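Transcriptional regulator, TetR family (Agrobacterium tumefaciens, PDB 3C2B) probably binds regulatory DNA through an N-terminal helix-turn-helix domain and so controls transcription, as other TetR-family regulators do. Local coordinates at residues A19-A24 and I67-S72; D91-F96 and R144-A149; E162-S167 and T203-E208. One frame throughout, in Å; residues are numbered along the deposited sequence.

Contact 1: A19-A24 and I67-S72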
loop_
_atom_site.group_PDB
_atom_site.type_symbol
_atom_site.label_atom_id
_atom_site.label_comp_id
_atom_site.label_asym_id
_atom_site.label_seq_id
_atom_site.Cartn_x
_atom_site.Cartn_y
_atom_site.Cartn_z
ATOM N N ALA A 19 -11.466 -9.798 26.925
ATOM C CA ALA A 19 -11.185 -11.204 26.636
ATOM C C ALA A 19 -11.863 -11.662 25.337
ATOM O O ALA A 19 -11.258 -12.390 24.538
ATOM C CB ALA A 19 -11.613 -12.078 27.787
ATOM N N VAL A 20 -13.110 -11.221 25.134
ATOM C CA VAL A 20 -13.909 -11.554 23.949
ATOM C C VAL A 20 -13.314 -10.955 22.652
ATOM O O VAL A 20 -13.160 -11.634 21.626
ATOM C CB VAL A 20 -15.403 -11.109 24.139
ATOM C CG1 VAL A 20 -16.151 -11.006 22.797
ATOM C CG2 VAL A 20 -16.152 -12.052 25.119
ATOM N N LEU A 21 -12.983 -9.670 22.721
ATOM C CA LEU A 21 -12.363 -8.969 21.628
ATOM C C LEU A 21 -11.005 -9.580 21.249
ATOM O O LEU A 21 -10.650 -9.599 20.059
ATOM C CB LEU A 21 -12.271 -7.470 21.952
ATOM C CG LEU A 21 -13.615 -6.717 21.922
ATOM C CD1 LEU A 21 -13.496 -5.316 22.496
ATOM C CD2 LEU A 21 -14.278 -6.698 20.521
ATOM N N ASP A 22 -10.262 -10.084 22.239
ATOM C CA ASP A 22 -9.046 -10.866 21.977
ATOM C C ASP A 22 -9.295 -12.137 21.153
ATOM O O ASP A 22 -8.478 -12.503 20.312
ATOM C CB ASP A 22 -8.312 -11.220 23.270
ATOM C CG ASP A 22 -7.329 -10.137 23.715
ATOM O OD1 ASP A 22 -6.895 -9.280 22.902
ATOM O OD2 ASP A 22 -6.977 -10.161 24.917
ATOM N N GLN A 23 -10.415 -12.808 21.395
ATOM C CA GLN A 23 -10.793 -13.963 20.580
ATOM C C GLN A 23 -11.131 -13.563 19.148
ATOM O O GLN A 23 -10.816 -14.291 18.188
ATOM C CB GLN A 23 -11.972 -14.717 21.201
ATOM C CG GLN A 23 -11.609 -15.613 22.392
ATOM C CD GLN A 23 -10.290 -16.356 22.205
ATOM O OE1 GLN A 23 -9.429 -16.318 23.083
ATOM N NE2 GLN A 23 -10.125 -17.026 21.060
ATOM N N ALA A 24 -11.767 -12.397 19.014
ATOM C CA ALA A 24 -12.226 -11.901 17.719
ATOM C C ALA A 24 -11.043 -11.449 16.849
ATOM O O ALA A 24 -11.000 -11.743 15.646
ATOM C CB ALA A 24 -13.265 -10.793 17.895
ATOM N N ILE A 67 -11.425 -2.719 16.253
ATOM C CA ILE A 67 -10.487 -1.682 15.792
ATOM C C ILE A 67 -10.085 -0.714 16.936
ATOM O O ILE A 67 -8.896 -0.426 17.097
ATOM C CB ILE A 67 -11.039 -0.893 14.570
ATOM C CG1 ILE A 67 -11.150 -1.820 13.350
ATOM C CG2 ILE A 67 -10.169 0.347 14.259
ATOM C CD1 ILE A 67 -11.751 -1.191 12.083
ATOM N N THR A 68 -11.053 -0.226 17.725
ATOM C CA THR A 68 -10.726 0.729 18.797
ATOM C C THR A 68 -10.156 0.060 20.058
ATOM O O THR A 68 -9.464 0.718 20.836
ATOM C CB THR A 68 -11.893 1.673 19.146
ATOM O OG1 THR A 68 -12.928 0.944 19.813
ATOM C CG2 THR A 68 -12.447 2.327 17.884
ATOM N N PHE A 69 -10.457 -1.224 20.263
ATOM C CA PHE A 69 -9.831 -2.040 21.324
ATOM C C PHE A 69 -8.349 -2.230 21.003
ATOM O O PHE A 69 -7.507 -2.090 21.882
ATOM C CB PHE A 69 -10.541 -3.411 21.436
ATOM C CG PHE A 69 -9.831 -4.433 22.310
ATOM C CD1 PHE A 69 -9.829 -4.314 23.704
ATOM C CD2 PHE A 69 -9.200 -5.545 21.739
ATOM C CE1 PHE A 69 -9.181 -5.272 24.514
ATOM C CE2 PHE A 69 -8.557 -6.512 22.551
ATOM C CZ PHE A 69 -8.552 -6.376 23.934
ATOM N N GLN A 70 -8.036 -2.539 19.740
ATOM C CA GLN A 70 -6.646 -2.737 19.361
ATOM C C GLN A 70 -5.849 -1.429 19.415
ATOM O O GLN A 70 -4.786 -1.370 20.044
ATOM C CB GLN A 70 -6.535 -3.398 17.997
ATOM C CG GLN A 70 -5.103 -3.533 17.491
ATOM C CD GLN A 70 -4.268 -4.587 18.234
ATOM O OE1 GLN A 70 -4.738 -5.257 19.157
ATOM N NE2 GLN A 70 -3.015 -4.736 17.809
ATOM N N GLN A 71 -6.388 -0.396 18.762
ATOM C CA GLN A 71 -5.827 0.963 18.773
ATOM C C GLN A 71 -5.440 1.406 20.194
ATOM O O GLN A 71 -4.552 2.241 20.349
ATOM C CB GLN A 71 -6.783 1.981 18.080
ATOM C CG GLN A 71 -6.798 1.867 16.511
ATOM C CD GLN A 71 -7.747 2.835 15.746
ATOM O OE1 GLN A 71 -8.524 3.579 16.326
ATOM N NE2 GLN A 71 -7.690 2.779 14.434
ATOM N N SER A 72 -6.080 0.813 21.214
ATOM C CA SER A 72 -5.812 1.090 22.645
ATOM C C SER A 72 -4.535 0.469 23.208
ATOM O O SER A 72 -3.986 0.967 24.191
ATOM C CB SER A 72 -6.971 0.592 23.529
ATOM O OG SER A 72 -8.124 1.387 23.369
#
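Close to Phe69, which reaches across to Leu21 and Asp22, Ser72 OG donates to Thr68 O over 2.9 Å, in the carbonyl plane. The contact lies in the N-terminal DNA-binding domain of the TetR fold, where the first helix, 15-31, packs on helix 59-71, the one that follows the predicted helix-turn-helix. A chi1 of 169° sets Phe69 CG opposite the backbone N and sends the ring across to the other helix. Over one face lies Leu21 CB, offset toward the rim, 3.9 Å from the ring centroid and 21° from its normal, a CH-pi contact. Leu21 CD1 goes past the ring's root, 3.7 Å from Phe69 CB, the two side chains running in opposite directions. Leucine suits the place because it is branched and apolar, and can serve Leu62 and Met66 of helix 59-71 as well; Phe69 is also flanked by Asn18 and Leu25. Toward the exposed border stands Asp22, whose charge can meet solvent. Its carboxylate plane is turned 69° from the ring, and OD1 comes to the ring edge in plane, where the C-H groups are slightly positive, 3.2 Å from Phe69 CE2.

Contact 2: D91-F96 and R144-A149; sequences DHLEVF and RGLIEA
The imidazole of His92 and the ring of Phe96 both rise from helix 86-104 beside Leu146 of helix 137-152, and each brings its CB closer to the leucine than its ring. Leu146 CD1 lies 3.6 Å from His92 CB, the two side chains crossing at about a right angle, while Leu146 CD2 is 3.9 Å from Phe96 CB. The ring of Phe96, swung opposite its backbone N (chi1 174°), goes on to Ile139, Arg142 and Ala143 and to Tyr165 and Ile172. The side chains of Leu93 and Leu146 slide past each other in opposite directions, with Leu93 CD2 3.9 Å from Leu146 CD2. Between these side chains the CD2 methyl of Leu146 reaches the main chain itself, 3.5 Å from His92 O, an oxygen already engaged by Phe96 N. The helices belong to the C-terminal domain of the TetR fold and run nearly antiparallel, at 162°, with segment axes 10.6 Å apart. Leucine fits here because it is forked: CD1 lies against the side chain of His92, and CD2 meets the carbonyl of His92 as well as Leu93 and Phe96. Since nothing directional joins the pair, the contact depends on shape and the burial of apolar surface, with partly exposed His92 bordering the solvent.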
loop_
_atom_site.group_PDB
_atom_site.type_symbol
_atom_site.label_atom_id
_atom_site.label_comp_id
_atom_site.label_asym_id
_atom_site.label_seq_id
_atom_site.Cartn_x
_atom_site.Cartn_y
_atom_site.Cartn_z
ATOM N N ASP A 91 19.885 8.868 13.834
ATOM C CA ASP A 91 19.560 7.690 14.638
ATOM C C ASP A 91 18.085 7.571 14.890
ATOM O O ASP A 91 17.556 6.501 14.700
ATOM C CB ASP A 91 20.326 7.668 15.996
ATOM C CG ASP A 91 21.813 7.355 15.828
ATOM O OD1 ASP A 91 22.260 7.080 14.683
ATOM O OD2 ASP A 91 22.539 7.388 16.839
ATOM N N HIS A 92 17.450 8.653 15.368
ATOM C CA HIS A 92 15.996 8.682 15.602
ATOM C C HIS A 92 15.191 8.361 14.342
ATOM O O HIS A 92 14.141 7.694 14.391
ATOM C CB HIS A 92 15.564 10.055 16.099
ATOM C CG HIS A 92 15.886 10.308 17.541
ATOM N ND1 HIS A 92 15.702 9.361 18.519
ATOM C CD2 HIS A 92 16.323 11.424 18.179
ATOM C CE1 HIS A 92 16.027 9.872 19.698
ATOM N NE2 HIS A 92 16.395 11.128 19.521
ATOM N N LEU A 93 15.648 8.873 13.218
ATOM C CA LEU A 93 14.932 8.621 11.962
ATOM C C LEU A 93 15.065 7.180 11.531
ATOM O O LEU A 93 14.109 6.623 11.039
ATOM C CB LEU A 93 15.386 9.540 10.870
ATOM C CG LEU A 93 15.015 11.028 10.995
ATOM C CD1 LEU A 93 15.791 11.806 9.940
ATOM C CD2 LEU A 93 13.482 11.285 10.858
ATOM N N GLU A 94 16.227 6.550 11.732
ATOM C CA GLU A 94 16.322 5.126 11.436
ATOM C C GLU A 94 15.423 4.286 12.358
ATOM O O GLU A 94 14.782 3.349 11.898
ATOM C CB GLU A 94 17.763 4.619 11.543
ATOM C CG GLU A 94 18.690 5.198 10.462
ATOM C CD GLU A 94 20.074 4.534 10.456
ATOM O OE1 GLU A 94 20.182 3.305 10.682
ATOM O OE2 GLU A 94 21.059 5.251 10.221
ATOM N N VAL A 95 15.434 4.588 13.664
ATOM C CA VAL A 95 14.617 3.836 14.614
ATOM C C VAL A 95 13.128 3.991 14.248
ATOM O O VAL A 95 12.382 3.020 14.212
ATOM C CB VAL A 95 14.933 4.206 16.090
ATOM C CG1 VAL A 95 13.936 3.529 17.063
ATOM C CG2 VAL A 95 16.402 3.849 16.448
ATOM N N PHE A 96 12.737 5.224 13.927
ATOM C CA PHE A 96 11.410 5.446 13.438
ATOM C C PHE A 96 11.062 4.526 12.218
ATOM O O PHE A 96 10.048 3.807 12.212
ATOM C CB PHE A 96 11.202 6.912 13.052
ATOM C CG PHE A 96 9.893 7.119 12.415
ATOM C CD1 PHE A 96 8.746 7.290 13.216
ATOM C CD2 PHE A 96 9.762 7.041 11.016
ATOM C CE1 PHE A 96 7.477 7.417 12.640
ATOM C CE2 PHE A 96 8.470 7.159 10.417
ATOM C CZ PHE A 96 7.327 7.335 11.248
ATOM N N ARG A 144 6.286 13.561 12.634
ATOM C CA ARG A 144 6.214 15.025 12.521
ATOM C C ARG A 144 7.039 15.688 13.606
ATOM O O ARG A 144 7.707 16.684 13.342
ATOM C CB ARG A 144 4.776 15.539 12.646
ATOM C CG ARG A 144 3.789 14.963 11.664
ATOM C CD ARG A 144 2.461 15.730 11.822
ATOM N NE ARG A 144 1.326 14.830 12.006
ATOM C CZ ARG A 144 0.627 14.258 11.023
ATOM N NH1 ARG A 144 0.914 14.470 9.737
ATOM N NH2 ARG A 144 -0.370 13.458 11.341
ATOM N N GLY A 145 6.954 15.143 14.820
ATOM C CA GLY A 145 7.774 15.600 15.958
ATOM C C GLY A 145 9.264 15.570 15.640
ATOM O O GLY A 145 9.980 16.546 15.828
ATOM N N LEU A 146 9.715 14.449 15.114
ATOM C CA LEU A 146 11.083 14.255 14.626
ATOM C C LEU A 146 11.497 15.201 13.487
ATOM O O LEU A 146 12.574 15.770 13.498
ATOM C CB LEU A 146 11.180 12.826 14.127
ATOM C CG LEU A 146 12.338 11.964 14.558
ATOM C CD1 LEU A 146 12.748 12.263 15.987
ATOM C CD2 LEU A 146 11.952 10.478 14.371
ATOM N N ILE A 147 10.624 15.355 12.498
ATOM C CA ILE A 147 10.869 16.180 11.350
ATOM C C ILE A 147 10.918 17.643 11.786
ATOM O O ILE A 147 11.770 18.408 11.323
ATOM C CB ILE A 147 9.808 15.900 10.257
ATOM C CG1 ILE A 147 9.972 14.460 9.714
ATOM C CG2 ILE A 147 9.913 16.886 9.094
ATOM C CD1 ILE A 147 8.997 14.119 8.534
ATOM N N GLU A 148 10.020 18.032 12.682
ATOM C CA GLU A 148 10.057 19.369 13.272
ATOM C C GLU A 148 11.351 19.619 14.071
ATOM O O GLU A 148 12.004 20.643 13.885
ATOM C CB GLU A 148 8.789 19.595 14.112
ATOM C CG GLU A 148 8.587 20.986 14.666
ATOM C CD GLU A 148 8.986 22.083 13.701
ATOM O OE1 GLU A 148 8.839 21.924 12.475
ATOM O OE2 GLU A 148 9.424 23.131 14.191
ATOM N N ALA A 149 11.723 18.686 14.947
ATOM C CA ALA A 149 13.012 18.761 15.668
ATOM C C ALA A 149 14.237 18.916 14.734
ATOM O O ALA A 149 15.114 19.737 15.021
ATOM C CB ALA A 149 13.196 17.543 16.570
#

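Contact 3: E162-S167 and T203-E208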
loop_
_atom_site.group_PDB
_atom_site.type_symbol
_atom_site.label_atom_id
_atom_site.label_comp_id
_atom_site.label_asym_id
_atom_site.label_seq_id
_atom_site.Cartn_x
_atom_site.Cartn_y
_atom_site.Cartn_z
ATOM N N GLU A 162 4.401 18.174 5.815
ATOM C CA GLU A 162 3.598 16.971 5.542
ATOM C C GLU A 162 4.094 16.227 4.287
ATOM O O GLU A 162 4.010 15.014 4.211
ATOM C CB GLU A 162 2.134 17.345 5.326
ATOM C CG GLU A 162 1.358 17.684 6.608
ATOM C CD GLU A 162 -0.054 18.283 6.330
ATOM O OE1 GLU A 162 -0.422 18.485 5.134
ATOM O OE2 GLU A 162 -0.795 18.540 7.313
ATOM N N GLU A 163 4.573 16.986 3.311
ATOM C CA GLU A 163 5.130 16.492 2.086
ATOM C C GLU A 163 6.487 15.810 2.346
ATOM O O GLU A 163 6.783 14.769 1.777
ATOM C CB GLU A 163 5.242 17.674 1.133
ATOM C CG GLU A 163 5.735 17.387 -0.231
ATOM C CD GLU A 163 4.793 16.587 -1.126
ATOM O OE1 GLU A 163 3.562 16.549 -0.915
ATOM O OE2 GLU A 163 5.324 16.017 -2.093
ATOM N N ALA A 164 7.280 16.390 3.244
ATOM C CA ALA A 164 8.495 15.746 3.695
ATOM C C ALA A 164 8.163 14.417 4.334
ATOM O O ALA A 164 8.840 13.452 4.070
ATOM C CB ALA A 164 9.265 16.622 4.674
ATOM N N TYR A 165 7.140 14.369 5.189
ATOM C CA TYR A 165 6.729 13.078 5.815
ATOM C C TYR A 165 6.174 12.106 4.777
ATOM O O TYR A 165 6.499 10.899 4.778
ATOM C CB TYR A 165 5.750 13.292 6.994
ATOM C CG TYR A 165 5.237 11.998 7.655
ATOM C CD1 TYR A 165 6.059 10.857 7.747
ATOM C CD2 TYR A 165 3.958 11.931 8.222
ATOM C CE1 TYR A 165 5.621 9.676 8.337
ATOM C CE2 TYR A 165 3.514 10.721 8.858
ATOM C CZ TYR A 165 4.372 9.618 8.911
ATOM O OH TYR A 165 3.966 8.413 9.473
ATOM N N ARG A 166 5.365 12.634 3.859
ATOM C CA ARG A 166 4.873 11.863 2.713
ATOM C C ARG A 166 5.993 11.122 1.946
ATOM O O ARG A 166 5.882 9.870 1.688
ATOM C CB ARG A 166 3.964 12.742 1.776
ATOM C CG ARG A 166 3.241 11.912 0.709
ATOM C CD ARG A 166 2.481 12.765 -0.357
ATOM N NE ARG A 166 1.792 11.913 -1.321
ATOM C CZ ARG A 166 2.380 11.255 -2.333
ATOM N NH1 ARG A 166 3.681 11.363 -2.558
ATOM N NH2 ARG A 166 1.673 10.474 -3.120
ATOM N N SER A 167 7.041 11.872 1.590
ATOM C CA SER A 167 8.207 11.334 0.908
ATOM C C SER A 167 8.908 10.274 1.764
ATOM O O SER A 167 9.205 9.203 1.279
ATOM C CB SER A 167 9.221 12.433 0.590
ATOM O OG SER A 167 8.724 13.334 -0.397
ATOM N N THR A 203 19.238 13.146 1.780
ATOM C CA THR A 203 19.568 13.689 0.476
ATOM C C THR A 203 18.511 14.697 0.023
ATOM O O THR A 203 18.840 15.771 -0.454
ATOM C CB THR A 203 19.736 12.570 -0.554
ATOM O OG1 THR A 203 20.770 11.695 -0.098
ATOM C CG2 THR A 203 20.126 13.142 -1.916
ATOM N N LEU A 204 17.246 14.367 0.214
ATOM C CA LEU A 204 16.152 15.217 -0.266
ATOM C C LEU A 204 16.009 16.489 0.555
ATOM O O LEU A 204 15.898 17.565 0.022
ATOM C CB LEU A 204 14.852 14.416 -0.210
ATOM C CG LEU A 204 14.132 13.864 -1.440
ATOM C CD1 LEU A 204 14.967 13.771 -2.695
ATOM C CD2 LEU A 204 13.407 12.578 -1.163
ATOM N N TYR A 205 16.012 16.356 1.872
ATOM C CA TYR A 205 15.673 17.449 2.772
ATOM C C TYR A 205 16.798 17.826 3.729
ATOM O O TYR A 205 16.592 18.669 4.581
ATOM C CB TYR A 205 14.433 17.098 3.607
ATOM C CG TYR A 205 13.252 16.756 2.751
ATOM C CD1 TYR A 205 12.524 17.747 2.110
ATOM C CD2 TYR A 205 12.895 15.433 2.526
ATOM C CE1 TYR A 205 11.423 17.423 1.269
ATOM C CE2 TYR A 205 11.839 15.111 1.687
ATOM C CZ TYR A 205 11.099 16.096 1.071
ATOM O OH TYR A 205 10.017 15.760 0.280
ATOM N N GLY A 206 17.969 17.214 3.597
ATOM C CA GLY A 206 19.055 17.553 4.491
ATOM C C GLY A 206 19.729 18.853 4.072
ATOM O O GLY A 206 19.998 19.063 2.907
ATOM N N THR A 207 20.009 19.714 5.046
ATOM C CA THR A 207 20.736 20.946 4.792
ATOM C C THR A 207 22.233 20.640 4.814
ATOM O O THR A 207 22.667 19.608 5.320
ATOM C CB THR A 207 20.471 21.989 5.899
ATOM O OG1 THR A 207 21.022 21.500 7.122
ATOM C CG2 THR A 207 18.988 22.243 6.096
ATOM N N GLU A 208 23.020 21.558 4.270
ATOM C CA GLU A 208 24.468 21.502 4.351
ATOM C C GLU A 208 25.015 21.216 5.774
ATOM O O GLU A 208 25.979 20.465 5.927
ATOM C CB GLU A 208 25.008 22.797 3.766
ATOM C CG GLU A 208 26.486 23.010 3.915
ATOM C CD GLU A 208 27.102 23.647 2.683
ATOM O OE1 GLU A 208 26.344 24.273 1.871
ATOM O OE2 GLU A 208 28.341 23.495 2.527
#
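The C-terminal turn of helix 190-205 leans here on the start of helix 161-173, two helices of the TetR C-terminal domain that also meet the second subunit, consistent with the helical dimer interface of this family. Tyr205, the last residue of its helix, carries the contact. Ala164 covers one face of its ring, with CB over the ring centre, 4.0 Å from the centroid and only 8° off the normal, a CH-pi contact. Ala164 CA comes closer still to the outer end of the ring, 3.7 Å from Tyr205 CZ. A small residue is apt at this place, since it lets the aromatic face lie almost against the helix backbone. One turn on, Ser167 CB stands at the ring edge, in its plane, 3.9 Å from Tyr205 CE2. With chi1 at -68°, Ser167 OG lies beside its own backbone N and meets Tyr205 OH at 2.8 Å; either hydroxyl could be the donor. The same OG is 3.2 Å from Glu163 O, a weak and unsettled bond, while that carbonyl takes the firmer bond from Ser167 N. Glu163 turns its carboxylate instead to Arg193 of the second subunit, and Leu204, next to Tyr205, packs on Leu204 of that subunit. Phe201 and Phe158 give the tyrosine further company. The chemistry thus divides along the side chain: the ring buries apolar surface against alanine, and the phenol hydroxyl, paired with a buried serine, gains a polar partner that probably limits where along helix 161-173 the phenol end settles.

From the N terminus, contact 1 closes a loop that contains helices 38-45 and 49-56, the predicted helix-turn-helix, and so ties the first helix to helix 59-71, which leads on toward the C-terminal domain. Helix 86-104 then opens contact 2, which closes over helices 107-120 and 127-134; the latter turns back to touch Ile67 and Gln71 of contact 1, bridging the domains. Contact 3 follows, closing over helix 176-181. All three loops lie in series, none enclosing or crossing another. Contacts 2 and 3 are neighbours, their centres about 12 Å apart, joined where Ile147 packs on Tyr165; contact 1 lies on the opposite side of the chain's centre.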